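Local coordinates for mandelate racemase/muconate lactonizing enzyme/Enolase superfamily (Rhodobacter sphaeroides, PDB 2HZG), which belongs to the mandelate racemase/muconate lactonizing enzyme branch of the enolase superfamily, combining an enolase-type N-terminal domain with a TIM-type barrel that carries a metal site, at residues D344-R347 / L353-A356; A138-G143 / R154-D159. All blocks are in the same frame, centred on the assembly; numbering follows the deposited sequence.

Contact 1: D344-R347 / L353-A356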
loop_
_atom_site.group_PDB
_atom_site.type_symbol
_atom_site.label_atom_id
_atom_site.label_comp_id
_atom_site.label_asym_id
_atom_site.label_seq_id
_atom_site.Cartn_x
_atom_site.Cartn_y
_atom_site.Cartn_z
ATOM N N ASP A 344 5.448 0.065 32.516
ATOM C CA ASP A 344 4.692 1.224 32.975
ATOM C C ASP A 344 3.679 1.661 31.907
ATOM O O ASP A 344 3.683 1.145 30.775
ATOM C CB ASP A 344 5.617 2.377 33.401
ATOM C CG ASP A 344 6.753 2.661 32.387
ATOM O OD1 ASP A 344 6.860 1.970 31.337
ATOM O OD2 ASP A 344 7.555 3.584 32.678
ATOM N N HIS A 345 2.784 2.578 32.285
ATOM C CA HIS A 345 1.686 2.982 31.416
ATOM C C HIS A 345 1.492 4.478 31.481
ATOM O O HIS A 345 1.995 5.129 32.402
ATOM C CB HIS A 345 0.401 2.252 31.810
ATOM C CG HIS A 345 0.469 0.773 31.590
ATOM N ND1 HIS A 345 0.896 -0.106 32.564
ATOM C CD2 HIS A 345 0.217 0.025 30.490
ATOM C CE1 HIS A 345 0.865 -1.338 32.085
ATOM N NE2 HIS A 345 0.469 -1.286 30.824
ATOM N N ILE A 346 0.772 5.024 30.509
ATOM C CA ILE A 346 0.428 6.431 30.532
ATOM C C ILE A 346 -0.778 6.612 31.464
ATOM O O ILE A 346 -1.855 6.034 31.231
ATOM C CB ILE A 346 0.107 6.994 29.110
ATOM C CG1 ILE A 346 1.336 6.851 28.182
ATOM C CG2 ILE A 346 -0.371 8.459 29.234
ATOM C CD1 ILE A 346 1.111 7.265 26.726
ATOM N N ARG A 347 -0.597 7.441 32.482
ATOM C CA ARG A 347 -1.631 7.653 33.490
ATOM C C ARG A 347 -2.167 9.086 33.462
ATOM O O ARG A 347 -1.427 10.022 33.151
ATOM C CB ARG A 347 -1.097 7.286 34.885
ATOM C CG ARG A 347 -0.542 5.862 34.986
ATOM C CD ARG A 347 -1.633 4.792 35.141
ATOM N NE ARG A 347 -2.103 4.129 33.914
ATOM C CZ ARG A 347 -2.407 2.826 33.854
ATOM N NH1 ARG A 347 -2.243 2.066 34.937
ATOM N NH2 ARG A 347 -2.863 2.265 32.728
ATOM N N LEU A 353 -6.337 14.346 32.216
ATOM C CA LEU A 353 -5.667 14.486 30.933
ATOM C C LEU A 353 -4.439 13.572 30.850
ATOM O O LEU A 353 -3.728 13.338 31.859
ATOM C CB LEU A 353 -5.250 15.943 30.707
ATOM C CG LEU A 353 -6.334 17.022 30.725
ATOM C CD1 LEU A 353 -5.698 18.366 30.486
ATOM C CD2 LEU A 353 -7.400 16.749 29.677
ATOM N N ILE A 354 -4.181 13.057 29.653
ATOM C CA ILE A 354 -2.962 12.287 29.423
ATOM C C ILE A 354 -2.084 12.985 28.396
ATOM O O ILE A 354 -2.527 13.873 27.675
ATOM C CB ILE A 354 -3.256 10.818 28.973
ATOM C CG1 ILE A 354 -4.047 10.785 27.640
ATOM C CG2 ILE A 354 -3.923 9.988 30.121
ATOM C CD1 ILE A 354 -4.002 9.372 26.951
ATOM N N ARG A 355 -0.832 12.572 28.296
ATOM C CA ARG A 355 0.066 13.287 27.395
ATOM C C ARG A 355 1.192 12.399 26.938
ATOM O O ARG A 355 1.478 11.365 27.566
ATOM C CB ARG A 355 0.580 14.589 28.042
ATOM C CG ARG A 355 1.581 14.419 29.187
ATOM C CD ARG A 355 1.743 15.729 29.934
ATOM N NE ARG A 355 0.493 16.077 30.614
ATOM C CZ ARG A 355 -0.002 17.305 30.716
ATOM N NH1 ARG A 355 0.646 18.328 30.172
ATOM N NH2 ARG A 355 -1.154 17.500 31.365
ATOM N N ALA A 356 1.782 12.774 25.810
ATOM C CA ALA A 356 3.035 12.201 25.361
ATOM C C ALA A 356 4.007 12.337 26.540
ATOM O O ALA A 356 4.222 13.457 27.048
ATOM C CB ALA A 356 3.545 12.940 24.130
HETATM O O HOH W 1 -0.142 11.539 31.136
#

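Contact 2: A138-G143 / R154-D159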
loop_
_atom_site.group_PDB
_atom_site.type_symbol
_atom_site.label_atom_id
_atom_site.label_comp_id
_atom_site.label_asym_id
_atom_site.label_seq_id
_atom_site.Cartn_x
_atom_site.Cartn_y
_atom_site.Cartn_z
ATOM N N ALA A 138 -12.730 7.010 25.270
ATOM C CA ALA A 138 -12.657 5.575 25.413
ATOM C C ALA A 138 -12.953 4.942 24.070
ATOM O O ALA A 138 -14.030 5.153 23.507
ATOM C CB ALA A 138 -13.661 5.075 26.498
ATOM N N SER A 139 -12.004 4.165 23.550
ATOM C CA SER A 139 -12.170 3.606 22.230
ATOM C C SER A 139 -12.513 2.134 22.322
ATOM O O SER A 139 -11.721 1.338 22.813
ATOM C CB SER A 139 -10.927 3.845 21.350
ATOM O OG SER A 139 -11.274 3.620 19.999
ATOM N N LEU A 140 -13.700 1.793 21.830
ATOM C CA LEU A 140 -14.314 0.504 22.102
ATOM C C LEU A 140 -14.900 -0.118 20.847
ATOM O O LEU A 140 -15.114 0.562 19.864
ATOM C CB LEU A 140 -15.443 0.677 23.154
ATOM C CG LEU A 140 -14.998 1.112 24.551
ATOM C CD1 LEU A 140 -16.210 1.498 25.400
ATOM C CD2 LEU A 140 -14.203 -0.013 25.207
ATOM N N LEU A 141 -15.196 -1.408 20.891
ATOM C CA LEU A 141 -15.935 -2.009 19.789
ATOM C C LEU A 141 -17.429 -2.048 20.126
ATOM O O LEU A 141 -17.816 -2.256 21.280
ATOM C CB LEU A 141 -15.407 -3.401 19.487
ATOM C CG LEU A 141 -13.927 -3.464 19.069
ATOM C CD1 LEU A 141 -13.487 -4.891 18.945
ATOM C CD2 LEU A 141 -13.625 -2.681 17.770
ATOM N N PHE A 142 -18.266 -1.834 19.123
ATOM C CA PHE A 142 -19.685 -2.157 19.255
ATOM C C PHE A 142 -19.872 -3.598 19.732
ATOM O O PHE A 142 -19.222 -4.511 19.217
ATOM C CB PHE A 142 -20.416 -1.993 17.909
ATOM C CG PHE A 142 -20.768 -0.578 17.580
ATOM C CD1 PHE A 142 -21.816 0.062 18.250
ATOM C CD2 PHE A 142 -20.072 0.115 16.581
ATOM C CE1 PHE A 142 -22.158 1.367 17.962
ATOM C CE2 PHE A 142 -20.420 1.423 16.263
ATOM C CZ PHE A 142 -21.465 2.061 16.964
ATOM N N GLY A 143 -20.766 -3.794 20.713
ATOM C CA GLY A 143 -21.189 -5.126 21.115
ATOM C C GLY A 143 -21.985 -5.782 20.005
ATOM O O GLY A 143 -22.454 -5.108 19.088
ATOM N N ARG A 154 -21.878 2.660 29.329
ATOM C CA ARG A 154 -22.160 2.877 30.757
ATOM C C ARG A 154 -20.889 2.643 31.583
ATOM O O ARG A 154 -20.557 3.464 32.425
ATOM C CB ARG A 154 -23.318 1.958 31.216
ATOM C CG ARG A 154 -23.885 2.222 32.629
ATOM C CD ARG A 154 -25.117 1.329 32.924
ATOM N NE ARG A 154 -25.525 1.370 34.336
ATOM C CZ ARG A 154 -26.626 1.968 34.805
ATOM N NH1 ARG A 154 -27.467 2.592 33.986
ATOM N NH2 ARG A 154 -26.890 1.940 36.114
ATOM N N ALA A 155 -20.171 1.547 31.317
ATOM C CA ALA A 155 -18.927 1.227 32.049
ATOM C C ALA A 155 -17.826 2.265 31.802
ATOM O O ALA A 155 -17.156 2.676 32.742
ATOM C CB ALA A 155 -18.439 -0.181 31.742
ATOM N N ALA A 156 -17.676 2.720 30.550
ATOM C CA ALA A 156 -16.754 3.808 30.228
ATOM C C ALA A 156 -17.069 5.116 30.986
ATOM O O ALA A 156 -16.157 5.739 31.557
ATOM C CB ALA A 156 -16.665 4.046 28.689
ATOM N N ARG A 157 -18.336 5.541 30.984
ATOM C CA ARG A 157 -18.738 6.733 31.742
ATOM C C ARG A 157 -18.392 6.561 33.228
ATOM O O ARG A 157 -17.756 7.433 33.820
ATOM C CB ARG A 157 -20.227 7.115 31.540
ATOM C CG ARG A 157 -20.779 8.058 32.639
ATOM C CD ARG A 157 -21.786 9.133 32.180
ATOM N NE ARG A 157 -23.181 8.678 32.195
ATOM C CZ ARG A 157 -24.247 9.472 32.323
ATOM N NH1 ARG A 157 -24.109 10.785 32.469
ATOM N NH2 ARG A 157 -25.468 8.951 32.312
ATOM N N ARG A 158 -18.774 5.424 33.806
ATOM C CA ARG A 158 -18.477 5.149 35.223
ATOM C C ARG A 158 -16.978 5.067 35.550
ATOM O O ARG A 158 -16.573 5.357 36.679
ATOM C CB ARG A 158 -19.215 3.887 35.680
ATOM C CG ARG A 158 -20.734 4.114 35.765
ATOM C CD ARG A 158 -21.538 2.821 35.855
ATOM N NE ARG A 158 -21.343 2.116 37.127
ATOM C CZ ARG A 158 -22.026 2.367 38.247
ATOM N NH1 ARG A 158 -22.960 3.319 38.277
ATOM N NH2 ARG A 158 -21.772 1.662 39.346
ATOM N N ASP A 159 -16.159 4.686 34.566
ATOM C CA ASP A 159 -14.699 4.731 34.712
ATOM C C ASP A 159 -14.151 6.147 34.620
ATOM O O ASP A 159 -12.967 6.368 34.840
ATOM C CB ASP A 159 -14.002 3.846 33.669
ATOM C CG ASP A 159 -14.163 2.363 33.950
ATOM O OD1 ASP A 159 -14.549 1.973 35.083
ATOM O OD2 ASP A 159 -13.896 1.569 33.022
#

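Contact 1: D344-R347 / L353-A356
The side chains of I346 and I354 cross at about a right angle. Both segments lie in the long loop between helix 336-340 and helix 368-374, in the part of the chain that forms the enolase-type TIM barrel. Neither segment is a regular strand. The loop folds back on itself, and the two chains pass with the CA atoms of R347 and I354 6.3 Å apart. The CB atoms of both isoleucines point toward the opposite segment. The touching branch of I346 is its CG2 methyl, which lies 3.7 Å from I354 CB. With chi1 -61°, CG1 of I346 lies beside the backbone N and CG2 is anti to it, which places the CG2 methyl against I354. The same methyl also lies 3.8 Å from R355 O, without any polar bond. The CG2 methyl of I354 turns to R347 instead and lies 3.9 Å from its carbonyl carbon. With chi1 61°, this CG2 is anti to the carbonyl carbon of I354 and beside its backbone N. I354 thus meets I346 with CB and R347 with CG2. I346 also rests on L312 and S313 of helix 309-316, and I354 on C328 and Y330 of strand 327-331. The pair therefore joins the loop to two elements of the barrel. R355 points its CB away from I346 and takes its polar end elsewhere: NH1 bonds to S131 O, and NH2 forms a salt bridge with D349. The backbones are joined by water rather than directly. One water molecule gives a hydrogen bond to R347 O, with its oxygen 2.8 Å away, and accepts a weak one from R355 N at 3.1 Å.

Contact 2: A138-G143 / R154-D159
No flat group takes part where A138 and L140 meet A156; the contact is made by three aliphatic side chains. The nearby aromatic ring, F142, turns elsewhere and meets the ring of F166, with the two planes about 30° apart. The setting is the first beta-alpha-beta unit of the TIM-type barrel: strand 135-141, helix 146-158, strand 163-167. A156 faces the strand from the helix, and its CB methyl is the single helix atom that does the touching. A138 comes closest, CB to CB at 3.9 Å. L140 reaches the same methyl with CD1, 4.2 Å from A156 CB. These two strand atoms approach A156 CB from directions about 68° apart, so the three carbons form a small triangle. L140 holds its chain extended, with CD1 anti to CA (chi2 169°). That sends CD1 out to the helix and keeps CD2 farther from A156. A138 and L140 are two residues apart on the strand and both point toward the helix. S139, between them, faces the other way, and its OG bonds to E329 OE2. V164 of the next strand touches both L140 and A156, which widens the apolar layer. Within 154-159, D159 N is bonded to A155 O at 2.9 Å. The contact itself is buried and wholly nonpolar. Its chemistry implies close, undirected packing: two alanine methyls bring strand and helix to 6.6 Å between the CA atoms of A138 and A156, and L140 fills in beside them.

In the fold
Contact 2 closes before contact 1 opens along the chain, and the two do not touch. Their centres are 19 Å apart and their nearest atoms about 9 Å. Both bear on neighbouring barrel strands: contact 2 uses strand 135-141, while I354 of contact 1 packs on strand 327-331, which pairs with it. K134, just before strand 135-141, also bonds to the I354 backbone. The sodium site of D199, E227 and E254 belongs to neither contact. The side chain of L140 lies about 11 Å from a bound sodium ion. The side chain of I354 lies about 4 Å from a glycerol, probably from the crystallisation liquor.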